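Local coordinates for protein diacylglycerol O-acyltransferase (Marinobacter hydrocarbonoclasticus, PDB 6CHJ) that probably transfers acyl groups from acyl-CoA to diacylglycerol or long-chain alcohols, making triacylglycerols and wax esters, at residues B[258-264]-B[326-330]; B[309-313]-B[336-340]. All coordinates share one frame; numbering follows the deposited sequence.

Contact 1. Residues B[258-264]-B[326-330]; sequences YGTTVND and LLKIH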
loop_
_atom_site.group_PDB
_atom_site.type_symbol
_atom_site.label_atom_id
_atom_site.label_comp_id
_atom_site.label_asym_id
_atom_site.label_seq_id
_atom_site.Cartn_x
_atom_site.Cartn_y
_atom_site.Cartn_z
ATOM N N TYR B 258 -38.620 15.652 18.382
ATOM C CA TYR B 258 -38.278 14.972 19.623
ATOM C C TYR B 258 -37.650 15.901 20.652
ATOM O O TYR B 258 -37.296 15.441 21.739
ATOM C CB TYR B 258 -37.313 13.807 19.348
ATOM C CG TYR B 258 -37.896 12.668 18.534
ATOM C CD1 TYR B 258 -38.457 11.562 19.149
ATOM C CD2 TYR B 258 -37.868 12.702 17.150
ATOM C CE1 TYR B 258 -38.978 10.534 18.413
ATOM C CE2 TYR B 258 -38.386 11.687 16.409
ATOM C CZ TYR B 258 -38.935 10.603 17.032
ATOM O OH TYR B 258 -39.446 9.583 16.262
ATOM N N GLY B 259 -37.485 17.182 20.338
ATOM C CA GLY B 259 -36.803 18.057 21.275
ATOM C C GLY B 259 -35.408 17.587 21.626
ATOM O O GLY B 259 -35.037 17.588 22.805
ATOM N N THR B 260 -34.622 17.175 20.631
ATOM C CA THR B 260 -33.226 16.799 20.828
ATOM C C THR B 260 -32.334 17.689 19.973
ATOM O O THR B 260 -32.817 18.533 19.217
ATOM C CB THR B 260 -32.977 15.329 20.481
ATOM O OG1 THR B 260 -33.106 15.150 19.062
ATOM C CG2 THR B 260 -33.948 14.401 21.242
ATOM N N THR B 261 -31.020 17.493 20.113
ATOM C CA THR B 261 -30.007 18.234 19.370
ATOM C C THR B 261 -29.625 17.473 18.107
ATOM O O THR B 261 -30.006 16.315 17.917
ATOM C CB THR B 261 -28.755 18.456 20.212
ATOM O OG1 THR B 261 -28.018 17.232 20.262
ATOM C CG2 THR B 261 -29.105 18.862 21.631
ATOM N N VAL B 262 -28.859 18.132 17.231
ATOM C CA VAL B 262 -28.340 17.437 16.054
ATOM C C VAL B 262 -27.382 16.327 16.473
ATOM O O VAL B 262 -27.497 15.184 16.014
ATOM C CB VAL B 262 -27.667 18.416 15.073
ATOM C CG1 VAL B 262 -27.060 17.640 13.899
ATOM C CG2 VAL B 262 -28.687 19.427 14.539
ATOM N N ASN B 263 -26.450 16.638 17.379
ATOM C CA ASN B 263 -25.499 15.633 17.848
ATOM C C ASN B 263 -26.202 14.386 18.374
ATOM O O ASN B 263 -25.701 13.269 18.202
ATOM C CB ASN B 263 -24.589 16.219 18.927
ATOM C CG ASN B 263 -23.244 16.650 18.379
ATOM O OD1 ASN B 263 -22.198 16.133 18.784
ATOM N ND2 ASN B 263 -23.261 17.603 17.445
ATOM N N ASP B 264 -27.356 14.556 19.033
ATOM C CA ASP B 264 -28.085 13.401 19.552
ATOM C C ASP B 264 -28.577 12.516 18.413
ATOM O O ASP B 264 -28.394 11.295 18.440
ATOM C CB ASP B 264 -29.272 13.849 20.414
ATOM C CG ASP B 264 -28.852 14.634 21.643
ATOM O OD1 ASP B 264 -27.971 14.159 22.395
ATOM O OD2 ASP B 264 -29.405 15.737 21.852
ATOM N N LEU B 326 -33.243 6.996 20.927
ATOM C CA LEU B 326 -32.764 8.367 20.805
ATOM C C LEU B 326 -32.776 9.086 22.156
ATOM O O LEU B 326 -31.779 9.705 22.543
ATOM C CB LEU B 326 -33.598 9.117 19.773
ATOM C CG LEU B 326 -33.471 10.636 19.783
ATOM C CD1 LEU B 326 -32.079 11.069 19.352
ATOM C CD2 LEU B 326 -34.558 11.252 18.872
ATOM N N LEU B 327 -33.877 8.979 22.917
ATOM C CA LEU B 327 -33.992 9.771 24.146
ATOM C C LEU B 327 -33.123 9.228 25.278
ATOM O O LEU B 327 -32.512 10.014 26.015
ATOM C CB LEU B 327 -35.451 9.856 24.597
ATOM C CG LEU B 327 -36.382 10.385 23.515
ATOM C CD1 LEU B 327 -37.810 10.005 23.869
ATOM C CD2 LEU B 327 -36.213 11.883 23.340
ATOM N N LYS B 328 -33.042 7.903 25.435
ATOM C CA LYS B 328 -32.067 7.361 26.379
ATOM C C LYS B 328 -30.643 7.768 26.004
ATOM O O LYS B 328 -29.806 7.966 26.892
ATOM C CB LYS B 328 -32.181 5.837 26.466
ATOM C CG LYS B 328 -33.555 5.343 26.877
ATOM C CD LYS B 328 -33.468 4.094 27.738
ATOM C CE LYS B 328 -34.838 3.447 27.914
ATOM N NZ LYS B 328 -34.737 2.030 28.386
ATOM N N ILE B 329 -30.352 7.900 24.701
ATOM C CA ILE B 329 -29.051 8.415 24.274
ATOM C C ILE B 329 -28.930 9.891 24.631
ATOM O O ILE B 329 -27.888 10.342 25.127
ATOM C CB ILE B 329 -28.833 8.179 22.759
ATOM C CG1 ILE B 329 -28.581 6.697 22.457
ATOM C CG2 ILE B 329 -27.669 9.014 22.237
ATOM C CD1 ILE B 329 -28.909 6.277 21.022
ATOM N N HIS B 330 -29.995 10.663 24.398
ATOM C CA HIS B 330 -29.942 12.102 24.628
ATOM C C HIS B 330 -29.662 12.415 26.097
ATOM O O HIS B 330 -28.707 13.135 26.420
ATOM C CB HIS B 330 -31.252 12.747 24.166
ATOM C CG HIS B 330 -31.566 14.045 24.843
ATOM N ND1 HIS B 330 -32.834 14.366 25.280
ATOM C CD2 HIS B 330 -30.784 15.111 25.143
ATOM C CE1 HIS B 330 -32.817 15.567 25.829
ATOM N NE2 HIS B 330 -31.582 16.037 25.768
#

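Contact 2. Residues B[309-313]-B[336-340]; sequences GVILA and AKQRY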
loop_
_atom_site.group_PDB
_atom_site.type_symbol
_atom_site.label_atom_id
_atom_site.label_comp_id
_atom_site.label_asym_id
_atom_site.label_seq_id
_atom_site.Cartn_x
_atom_site.Cartn_y
_atom_site.Cartn_z
ATOM N N GLY B 309 -13.473 17.479 25.961
ATOM C CA GLY B 309 -13.844 16.420 26.890
ATOM C C GLY B 309 -14.077 15.083 26.208
ATOM O O GLY B 309 -14.110 15.025 24.982
ATOM N N VAL B 310 -14.249 14.014 26.986
ATOM C CA VAL B 310 -14.482 12.677 26.444
ATOM C C VAL B 310 -15.647 12.029 27.198
ATOM O O VAL B 310 -15.600 11.880 28.426
ATOM C CB VAL B 310 -13.218 11.804 26.519
ATOM C CG1 VAL B 310 -13.570 10.328 26.584
ATOM C CG2 VAL B 310 -12.327 12.065 25.325
ATOM N N ILE B 311 -16.692 11.648 26.458
ATOM C CA ILE B 311 -17.879 10.997 27.004
ATOM C C ILE B 311 -17.799 9.504 26.711
ATOM O O ILE B 311 -17.489 9.101 25.584
ATOM C CB ILE B 311 -19.164 11.583 26.393
ATOM C CG1 ILE B 311 -19.264 13.099 26.614
ATOM C CG2 ILE B 311 -20.386 10.848 26.921
ATOM C CD1 ILE B 311 -18.855 13.567 27.987
ATOM N N LEU B 312 -18.092 8.679 27.716
ATOM C CA LEU B 312 -18.293 7.245 27.518
ATOM C C LEU B 312 -19.808 7.054 27.505
ATOM O O LEU B 312 -20.428 6.743 28.526
ATOM C CB LEU B 312 -17.606 6.427 28.606
ATOM C CG LEU B 312 -16.069 6.300 28.573
ATOM C CD1 LEU B 312 -15.549 5.619 29.852
ATOM C CD2 LEU B 312 -15.561 5.558 27.321
ATOM N N ALA B 313 -20.404 7.268 26.331
ATOM C CA ALA B 313 -21.846 7.299 26.154
ATOM C C ALA B 313 -22.354 5.927 25.732
ATOM O O ALA B 313 -21.850 5.334 24.770
ATOM C CB ALA B 313 -22.250 8.346 25.113
ATOM N N ALA B 336 -23.867 12.823 31.122
ATOM C CA ALA B 336 -22.440 12.507 31.168
ATOM C C ALA B 336 -21.584 13.750 30.964
ATOM O O ALA B 336 -20.489 13.849 31.537
ATOM C CB ALA B 336 -22.094 11.440 30.130
ATOM N N LYS B 337 -22.057 14.701 30.158
ATOM C CA LYS B 337 -21.331 15.955 30.026
ATOM C C LYS B 337 -21.395 16.760 31.326
ATOM O O LYS B 337 -20.426 17.435 31.685
ATOM C CB LYS B 337 -21.884 16.744 28.827
ATOM C CG LYS B 337 -21.237 18.108 28.545
ATOM C CD LYS B 337 -21.737 19.168 29.509
ATOM C CE LYS B 337 -21.152 20.528 29.261
ATOM N NZ LYS B 337 -21.832 21.399 30.236
ATOM N N GLN B 338 -22.523 16.699 32.056
ATOM C CA GLN B 338 -22.673 17.524 33.255
ATOM C C GLN B 338 -21.699 17.116 34.358
ATOM O O GLN B 338 -21.342 17.947 35.198
ATOM C CB GLN B 338 -24.116 17.469 33.754
ATOM C CG GLN B 338 -25.091 18.282 32.903
ATOM C CD GLN B 338 -24.704 19.755 32.791
ATOM O OE1 GLN B 338 -23.841 20.128 31.990
ATOM N NE2 GLN B 338 -25.347 20.600 33.592
ATOM N N ARG B 339 -21.233 15.866 34.355
ATOM C CA ARG B 339 -20.158 15.426 35.238
ATOM C C ARG B 339 -18.864 16.193 34.946
ATOM O O ARG B 339 -17.854 16.012 35.633
ATOM C CB ARG B 339 -19.970 13.910 35.083
ATOM C CG ARG B 339 -18.935 13.246 35.998
ATOM C CD ARG B 339 -18.402 11.942 35.385
ATOM N NE ARG B 339 -17.672 12.157 34.127
ATOM C CZ ARG B 339 -18.197 12.013 32.905
ATOM N NH1 ARG B 339 -19.469 11.657 32.750
ATOM N NH2 ARG B 339 -17.452 12.234 31.828
ATOM N N TYR B 340 -18.883 17.057 33.931
ATOM C CA TYR B 340 -17.761 17.934 33.616
ATOM C C TYR B 340 -18.011 19.389 33.981
ATOM O O TYR B 340 -17.096 20.207 33.833
ATOM C CB TYR B 340 -17.426 17.868 32.117
ATOM C CG TYR B 340 -16.708 16.617 31.700
ATOM C CD1 TYR B 340 -15.939 15.908 32.606
ATOM C CD2 TYR B 340 -16.800 16.143 30.401
ATOM C CE1 TYR B 340 -15.278 14.762 32.235
ATOM C CE2 TYR B 340 -16.141 15.000 30.019
ATOM C CZ TYR B 340 -15.379 14.313 30.940
ATOM O OH TYR B 340 -14.714 13.167 30.570
#

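Contact 1. Residues B[258-264]-B[326-330]
Asp264 lies obliquely across the His330 side chain where the capping box that opens helix 262-280 meets helix 322-338. In that box Asp264 N donates to Thr261 OG1 (3.0 Å), while Thr261 N and Thr261 OG1 both give hydrogen bonds to Asp264 OD2. The backbone N-H uses the anti lone pair of OD2; the hydroxyl comes at 2.6 Å from Thr261 OG1 to Asp264 OD2, from above the carboxylate plane. With CG anti to its carbonyl carbon (chi1 -62°), Asp264 folds back to Thr261 and still lays its carboxylate beside the imidazole, the two planes 59° apart. OD1 rests on the backbone of the other helix, Asp264 OD1 to His330 CA 3.6 Å, and OD2 lies near the ring carbon CD2. Replacing Asp264 by alanine is likely to leave Thr261 N and OG1 without their shared acceptor and to open a gap beside the His330 ring. His330 NE2 is hydrogen-bonded to Glu334 OE2, one turn further on in the helix.

Leu326 CD1 touches Asp264 O (3.8 Å), and Leu326 CD2 meets Thr260 CG2 tip to tip. Thr260 CG2 also touches Leu327 CD2, whose side chain crosses it at about a right angle. Gly259, in a Schellman motif, ends helix 248-258 and turns the chain towards this cap. Tyr258, its OH bonded to Leu449 O in helix 437-453, presents one ring face in a CH-pi contact: Leu326 CD2 stands 4.0 Å from the Tyr258 ring centroid, displaced towards CG.

Contact 2. Residues B[309-313]-B[336-340]
Tyr340 reaches from the turn after helix 322-338 to Val310, on an edge strand of its sheet within the chain. From CB the ring leaves with CG anti to the carbonyl carbon (chi1 -75°), which sends it towards the strand. CD2 is the first atom to touch, 4.1 Å from Ile311 CD1. The next carbon lies closer, Tyr340 CE2 to Ile311 CD1 being 3.7 Å, and also comes near Gly309 CA; the isoleucine and tyrosine side chains run antiparallel alongside each other. CE2 and CZ both lie near Val310 O before the hydroxyl is reached. That hydroxyl donates to the main chain, Tyr340 OH to Val310 O 2.7 Å. It meets the carbonyl bent, at 139°, and somewhat out of its plane.

This is helix-on-sheet packing at the margin of a mixed sheet: strand 310-314 pairs antiparallel with strand 290-294, and helix 322-338 follows it in the chain. The other branch of Ile311 turns to the helix, its CG2 against Ala336 CB at 3.7 Å. Over one face of the tyrosine ring, offset to the rim, stands the Arg339 guanidinium, with CZ 4.0 Å above the ring plane of Tyr340; Tyr351 and Thr352 of helix 345-365 also touch the Tyr340 side chain.

How the contacts relate
Both contacts use helix 322-338, with centres 15 Å apart and nearest atoms about 6 Å apart, so the two do not touch. Contact 1 takes the first half of the helix and is partly buried, with Asp264, Leu326 and Ile329 closed in; contact 2 takes its end and the turn beyond, at the surface, where Ile311 is the buried member. One packs the helix against the junction between helices 248-258 and 262-280, the other against a marginal strand. In contact 1 the capping bonds join residues of 258-264 to each other, and 326-330 meets that segment by van der Waals and CH-pi contact, whereas in contact 2 a tyrosine hydroxyl bonds directly to a strand carbonyl.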